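Local coordinates for protein iron-regulated transcriptional activator AFT2 (PDB 4LMG) that activates genes of the iron regulon in yeast when iron is low, recognising the CACCC element in their promoters through a WRKY-GCM1-fold DNA-binding domain, at residues P23-D35 with L101-F115. Sequence-based numbering, arbitrary orientation.
Sequences PWLQKIFYPQGID and LRFDLITKTDDYKKF
Tyr-30 pushes its ring between Ile-106, Tyr-112 and Phe-115, and walking out along it passes the core of the contact. Chi1 of -98°, well off a staggered value, swings the ring from CB toward 101-115. On one side CD1 and then CE1 run along Ile-106, with CE1 3.4 Å from CG2. On the other, CD2 and CE2 ride over a face of Phe-115, CE2 lying 3.6 Å from CG, planes 70° apart. Tyr-112 turns its own edge onto a face of Tyr-30: its CD1 is 3.7 Å from Tyr-30 CE2, 4.1 Å from CG and 4.0 Å from CZ. Two edge-to-face pairs thus meet at Tyr-30, and Phe-131 of helix 125-139 stacks edge-to-face on Phe-115. At the tip, Tyr-30 OH is 2.7 Å from water 2, which donates to Asp-35 OD2, salt-bridged to Arg-51, and to OG1 of Thr-109, the N-cap residue, which also accepts from Tyr-112 N.

Three residues on, Gly-33 closes helix 21-29 in a Schellman motif, its C atom 3.5 Å from Ile-106 CD1. No direct hydrogen bond joins the segments: apolar packing sets helix 110-121 and the turn before it against helix 21-29 within the DNA-binding fragment, and water 2, with water 1 between Gln-26 NE2 and Asp-111 O, bridges the polar groups.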
loop_
_atom_site.group_PDB
_atom_site.type_symbol
_atom_site.label_atom_id
_atom_site.label_comp_id
_atom_site.label_asym_id
_atom_site.label_seq_id
_atom_site.Cartn_x
_atom_site.Cartn_y
_atom_site.Cartn_z
ATOM N N PRO A 23 -12.755 13.619 1.110
ATOM C CA PRO A 23 -13.071 14.889 0.442
ATOM C C PRO A 23 -13.812 15.860 1.359
ATOM O O PRO A 23 -13.584 17.069 1.300
ATOM C CB PRO A 23 -13.987 14.461 -0.707
ATOM C CG PRO A 23 -13.621 13.044 -0.975
ATOM C CD PRO A 23 -13.272 12.460 0.361
ATOM N N TRP A 24 -14.696 15.333 2.196
ATOM C CA TRP A 24 -15.437 16.168 3.130
ATOM C C TRP A 24 -14.498 16.742 4.182
ATOM O O TRP A 24 -14.554 17.929 4.501
ATOM C CB TRP A 24 -16.559 15.366 3.791
ATOM C CG TRP A 24 -17.345 16.153 4.792
ATOM C CD1 TRP A 24 -18.230 17.158 4.532
ATOM C CD2 TRP A 24 -17.322 15.996 6.214
ATOM N NE1 TRP A 24 -18.758 17.639 5.705
ATOM C CE2 TRP A 24 -18.217 16.941 6.753
ATOM C CE3 TRP A 24 -16.632 15.146 7.085
ATOM C CZ2 TRP A 24 -18.439 17.062 8.123
ATOM C CZ3 TRP A 24 -16.855 15.267 8.444
ATOM C CH2 TRP A 24 -17.750 16.219 8.950
ATOM N N LEU A 25 -13.623 15.895 4.710
ATOM C CA LEU A 25 -12.668 16.321 5.725
ATOM C C LEU A 25 -11.681 17.356 5.187
ATOM O O LEU A 25 -11.248 18.245 5.918
ATOM C CB LEU A 25 -11.928 15.112 6.302
ATOM C CG LEU A 25 -12.770 14.246 7.240
ATOM C CD1 LEU A 25 -12.016 12.996 7.658
ATOM C CD2 LEU A 25 -13.186 15.061 8.457
ATOM N N GLN A 26 -11.330 17.237 3.909
ATOM C CA GLN A 26 -10.409 18.182 3.283
ATOM C C GLN A 26 -11.011 19.582 3.223
ATOM O O GLN A 26 -10.320 20.572 3.449
ATOM C CB GLN A 26 -10.017 17.718 1.876
ATOM C CG GLN A 26 -9.088 16.518 1.850
ATOM C CD GLN A 26 -8.841 16.008 0.444
ATOM O OE1 GLN A 26 -9.780 15.788 -0.321
ATOM N NE2 GLN A 26 -7.575 15.829 0.094
ATOM N N LYS A 27 -12.300 19.659 2.912
ATOM C CA LYS A 27 -12.990 20.939 2.873
ATOM C C LYS A 27 -12.894 21.640 4.220
ATOM O O LYS A 27 -12.822 22.864 4.285
ATOM C CB LYS A 27 -14.458 20.755 2.486
ATOM C CG LYS A 27 -14.678 20.388 1.028
ATOM C CD LYS A 27 -16.159 20.208 0.726
ATOM C CE LYS A 27 -16.951 21.446 1.106
ATOM N NZ LYS A 27 -18.404 21.277 0.836
ATOM N N ILE A 28 -12.880 20.854 5.291
ATOM C CA ILE A 28 -12.880 21.404 6.641
ATOM C C ILE A 28 -11.477 21.709 7.156
ATOM O O ILE A 28 -11.252 22.740 7.791
ATOM C CB ILE A 28 -13.564 20.446 7.638
ATOM C CG1 ILE A 28 -15.018 20.205 7.235
ATOM C CG2 ILE A 28 -13.488 21.005 9.048
ATOM C CD1 ILE A 28 -15.744 19.247 8.144
ATOM N N PHE A 29 -10.532 20.818 6.882
ATOM C CA PHE A 29 -9.211 20.940 7.491
ATOM C C PHE A 29 -8.162 21.671 6.656
ATOM O O PHE A 29 -7.229 22.256 7.207
ATOM C CB PHE A 29 -8.713 19.577 7.970
ATOM C CG PHE A 29 -9.372 19.124 9.235
ATOM C CD1 PHE A 29 -8.861 19.502 10.467
ATOM C CD2 PHE A 29 -10.525 18.358 9.196
ATOM C CE1 PHE A 29 -9.477 19.103 11.639
ATOM C CE2 PHE A 29 -11.146 17.958 10.366
ATOM C CZ PHE A 29 -10.619 18.330 11.587
ATOM N N TYR A 30 -8.316 21.648 5.338
ATOM C CA TYR A 30 -7.417 22.398 4.467
ATOM C C TYR A 30 -7.318 23.870 4.882
ATOM O O TYR A 30 -6.220 24.408 4.989
ATOM C CB TYR A 30 -7.844 22.282 3.002
ATOM C CG TYR A 30 -7.080 21.242 2.214
ATOM C CD1 TYR A 30 -5.796 20.863 2.587
ATOM C CD2 TYR A 30 -7.640 20.648 1.092
ATOM C CE1 TYR A 30 -5.094 19.917 1.864
ATOM C CE2 TYR A 30 -6.947 19.702 0.364
ATOM C CZ TYR A 30 -5.675 19.340 0.753
ATOM O OH TYR A 30 -4.984 18.397 0.024
ATOM N N PRO A 31 -8.465 24.526 5.122
ATOM C CA PRO A 31 -8.403 25.930 5.541
ATOM C C PRO A 31 -7.642 26.112 6.852
ATOM O O PRO A 31 -7.209 27.222 7.148
ATOM C CB PRO A 31 -9.876 26.306 5.729
ATOM C CG PRO A 31 -10.617 25.368 4.837
ATOM C CD PRO A 31 -9.853 24.075 4.917
ATOM N N GLN A 32 -7.475 25.037 7.617
ATOM C CA GLN A 32 -6.779 25.111 8.899
ATOM C C GLN A 32 -5.289 24.795 8.762
ATOM O O GLN A 32 -4.585 24.637 9.760
ATOM C CB GLN A 32 -7.418 24.149 9.900
ATOM C CG GLN A 32 -8.911 24.350 10.093
ATOM C CD GLN A 32 -9.235 25.598 10.888
ATOM O OE1 GLN A 32 -8.742 25.785 12.001
ATOM N NE2 GLN A 32 -10.068 26.464 10.320
ATOM N N GLY A 33 -4.811 24.699 7.527
ATOM C CA GLY A 33 -3.419 24.364 7.283
ATOM C C GLY A 33 -3.128 22.915 7.630
ATOM O O GLY A 33 -2.000 22.552 7.965
ATOM N N ILE A 34 -4.161 22.085 7.553
ATOM C CA ILE A 34 -4.031 20.669 7.871
ATOM C C ILE A 34 -4.269 19.824 6.630
ATOM O O ILE A 34 -5.330 19.901 6.008
ATOM C CB ILE A 34 -5.007 20.249 8.983
ATOM C CG1 ILE A 34 -4.689 21.008 10.272
ATOM C CG2 ILE A 34 -4.933 18.745 9.218
ATOM C CD1 ILE A 34 -5.681 20.772 11.390
ATOM N N ASP A 35 -3.266 19.021 6.280
ATOM C CA ASP A 35 -3.289 18.205 5.073
ATOM C C ASP A 35 -3.528 16.742 5.446
ATOM O O ASP A 35 -2.604 16.041 5.856
ATOM C CB ASP A 35 -1.954 18.349 4.334
ATOM C CG ASP A 35 -1.964 17.704 2.959
ATOM O OD1 ASP A 35 -2.922 16.966 2.640
ATOM O OD2 ASP A 35 -1.004 17.932 2.194
ATOM N N LEU A 101 1.259 24.666 10.937
ATOM C CA LEU A 101 0.160 24.506 9.996
ATOM C C LEU A 101 0.178 25.644 8.983
ATOM O O LEU A 101 -0.208 26.773 9.293
ATOM C CB LEU A 101 -1.177 24.474 10.738
ATOM C CG LEU A 101 -1.276 23.483 11.899
ATOM C CD1 LEU A 101 -2.694 23.447 12.451
ATOM C CD2 LEU A 101 -0.837 22.093 11.466
ATOM N N ARG A 102 0.635 25.344 7.773
ATOM C CA ARG A 102 0.755 26.361 6.738
ATOM C C ARG A 102 -0.090 26.013 5.520
ATOM O O ARG A 102 0.135 24.996 4.865
ATOM C CB ARG A 102 2.219 26.543 6.332
ATOM C CG ARG A 102 3.118 27.011 7.465
ATOM C CD ARG A 102 4.539 27.237 6.982
ATOM N NE ARG A 102 4.597 28.222 5.906
ATOM C CZ ARG A 102 5.707 28.555 5.258
ATOM N NH1 ARG A 102 6.860 27.979 5.574
ATOM N NH2 ARG A 102 5.668 29.462 4.292
ATOM N N PHE A 103 -1.063 26.868 5.226
ATOM C CA PHE A 103 -1.933 26.669 4.076
ATOM C C PHE A 103 -1.218 27.004 2.770
ATOM O O PHE A 103 -1.456 26.368 1.743
ATOM C CB PHE A 103 -3.200 27.513 4.211
ATOM C CG PHE A 103 -4.100 27.446 3.012
ATOM C CD1 PHE A 103 -4.173 28.506 2.128
ATOM C CD2 PHE A 103 -4.859 26.316 2.761
ATOM C CE1 PHE A 103 -4.998 28.447 1.020
ATOM C CE2 PHE A 103 -5.685 26.248 1.654
ATOM C CZ PHE A 103 -5.755 27.316 0.783
ATOM N N ASP A 104 -0.343 28.003 2.812
ATOM C CA ASP A 104 0.394 28.412 1.621
ATOM C C ASP A 104 1.187 27.257 1.008
ATOM O O ASP A 104 1.202 27.085 -0.210
ATOM C CB ASP A 104 1.308 29.604 1.923
ATOM C CG ASP A 104 2.106 29.425 3.201
ATOM O OD1 ASP A 104 2.336 30.432 3.903
ATOM O OD2 ASP A 104 2.507 28.282 3.505
ATOM N N LEU A 105 1.838 26.466 1.855
ATOM C CA LEU A 105 2.617 25.328 1.387
ATOM C C LEU A 105 1.697 24.250 0.831
ATOM O O LEU A 105 2.026 23.576 -0.146
ATOM C CB LEU A 105 3.465 24.760 2.523
ATOM C CG LEU A 105 4.444 25.735 3.181
ATOM C CD1 LEU A 105 5.159 25.072 4.348
ATOM C CD2 LEU A 105 5.446 26.262 2.162
ATOM N N ILE A 106 0.537 24.098 1.462
ATOM C CA ILE A 106 -0.452 23.118 1.036
ATOM C C ILE A 106 -0.924 23.353 -0.398
ATOM O O ILE A 106 -1.098 22.405 -1.165
ATOM C CB ILE A 106 -1.672 23.112 1.981
ATOM C CG1 ILE A 106 -1.323 22.403 3.290
ATOM C CG2 ILE A 106 -2.856 22.435 1.317
ATOM C CD1 ILE A 106 -2.498 22.239 4.234
ATOM N N THR A 107 -1.119 24.618 -0.761
ATOM C CA THR A 107 -1.654 24.963 -2.075
ATOM C C THR A 107 -0.730 24.561 -3.222
ATOM O O THR A 107 -1.134 24.572 -4.385
ATOM C CB THR A 107 -1.938 26.472 -2.193
ATOM O OG1 THR A 107 -0.700 27.192 -2.237
ATOM C CG2 THR A 107 -2.764 26.953 -1.016
ATOM N N LYS A 108 0.509 24.213 -2.894
ATOM C CA LYS A 108 1.497 23.877 -3.914
ATOM C C LYS A 108 1.595 22.369 -4.126
ATOM O O LYS A 108 2.375 21.899 -4.956
ATOM C CB LYS A 108 2.865 24.453 -3.543
ATOM C CG LYS A 108 2.857 25.961 -3.342
ATOM C CD LYS A 108 4.232 26.488 -2.970
ATOM C CE LYS A 108 4.206 27.998 -2.775
ATOM N NZ LYS A 108 5.549 28.544 -2.428
ATOM N N THR A 109 0.795 21.619 -3.377
ATOM C CA THR A 109 0.824 20.164 -3.445
ATOM C C THR A 109 -0.094 19.639 -4.539
ATOM O O THR A 109 -1.025 20.324 -4.965
ATOM C CB THR A 109 0.395 19.530 -2.112
ATOM O OG1 THR A 109 -1.001 19.772 -1.895
ATOM C CG2 THR A 109 1.201 20.112 -0.959
ATOM N N ASP A 110 0.172 18.414 -4.978
ATOM C CA ASP A 110 -0.621 17.777 -6.022
ATOM C C ASP A 110 -2.006 17.376 -5.524
ATOM O O ASP A 110 -2.979 17.409 -6.278
ATOM C CB ASP A 110 0.113 16.553 -6.573
ATOM C CG ASP A 110 -0.741 15.738 -7.524
ATOM O OD1 ASP A 110 -1.010 16.218 -8.646
ATOM O OD2 ASP A 110 -1.133 14.612 -7.151
ATOM N N ASP A 111 -2.096 16.996 -4.254
ATOM C CA ASP A 111 -3.376 16.578 -3.694
ATOM C C ASP A 111 -4.337 17.749 -3.521
ATOM O O ASP A 111 -5.543 17.598 -3.714
ATOM C CB ASP A 111 -3.185 15.812 -2.382
ATOM C CG ASP A 111 -2.953 14.328 -2.608
ATOM O OD1 ASP A 111 -3.687 13.729 -3.425
ATOM O OD2 ASP A 111 -2.038 13.759 -1.977
ATOM N N TYR A 112 -3.811 18.917 -3.163
ATOM C CA TYR A 112 -4.657 20.100 -3.071
ATOM C C TYR A 112 -5.194 20.466 -4.448
ATOM O O TYR A 112 -6.382 20.741 -4.613
ATOM C CB TYR A 112 -3.902 21.287 -2.477
ATOM C CG TYR A 112 -4.754 22.536 -2.402
ATOM C CD1 TYR A 112 -5.730 22.674 -1.423
ATOM C CD2 TYR A 112 -4.594 23.569 -3.318
ATOM C CE1 TYR A 112 -6.518 23.807 -1.352
ATOM C CE2 TYR A 112 -5.377 24.709 -3.255
ATOM C CZ TYR A 112 -6.338 24.821 -2.269
ATOM O OH TYR A 112 -7.123 25.948 -2.197
ATOM N N LYS A 113 -4.311 20.463 -5.439
ATOM C CA LYS A 113 -4.707 20.780 -6.802
ATOM C C LYS A 113 -5.755 19.791 -7.296
ATOM O O LYS A 113 -6.735 20.178 -7.934
ATOM C CB LYS A 113 -3.490 20.796 -7.725
ATOM C CG LYS A 113 -2.483 21.882 -7.374
ATOM C CD LYS A 113 -1.254 21.815 -8.267
ATOM C CE LYS A 113 -0.241 22.881 -7.887
ATOM N NZ LYS A 113 -0.795 24.255 -8.048
ATOM N N LYS A 114 -5.551 18.514 -6.989
ATOM C CA LYS A 114 -6.529 17.491 -7.331
ATOM C C LYS A 114 -7.815 17.705 -6.539
ATOM O O LYS A 114 -8.913 17.499 -7.055
ATOM C CB LYS A 114 -5.967 16.092 -7.069
ATOM C CG LYS A 114 -4.909 15.658 -8.070
ATOM C CD LYS A 114 -4.416 14.249 -7.786
ATOM C CE LYS A 114 -3.484 13.766 -8.888
ATOM N NZ LYS A 114 -2.940 12.409 -8.606
ATOM N N PHE A 115 -7.670 18.117 -5.284
ATOM C CA PHE A 115 -8.820 18.440 -4.442
ATOM C C PHE A 115 -9.612 19.585 -5.057
ATOM O O PHE A 115 -10.840 19.551 -5.111
ATOM C CB PHE A 115 -8.354 18.817 -3.034
ATOM C CG PHE A 115 -9.369 19.596 -2.241
ATOM C CD1 PHE A 115 -10.419 18.953 -1.608
ATOM C CD2 PHE A 115 -9.261 20.973 -2.115
ATOM C CE1 PHE A 115 -11.351 19.667 -0.871
ATOM C CE2 PHE A 115 -10.188 21.692 -1.381
ATOM C CZ PHE A 115 -11.235 21.038 -0.756
HETATM O O HOH W 1 -7.026 15.359 -2.944
HETATM O O HOH W 2 -2.257 18.440 0.007
#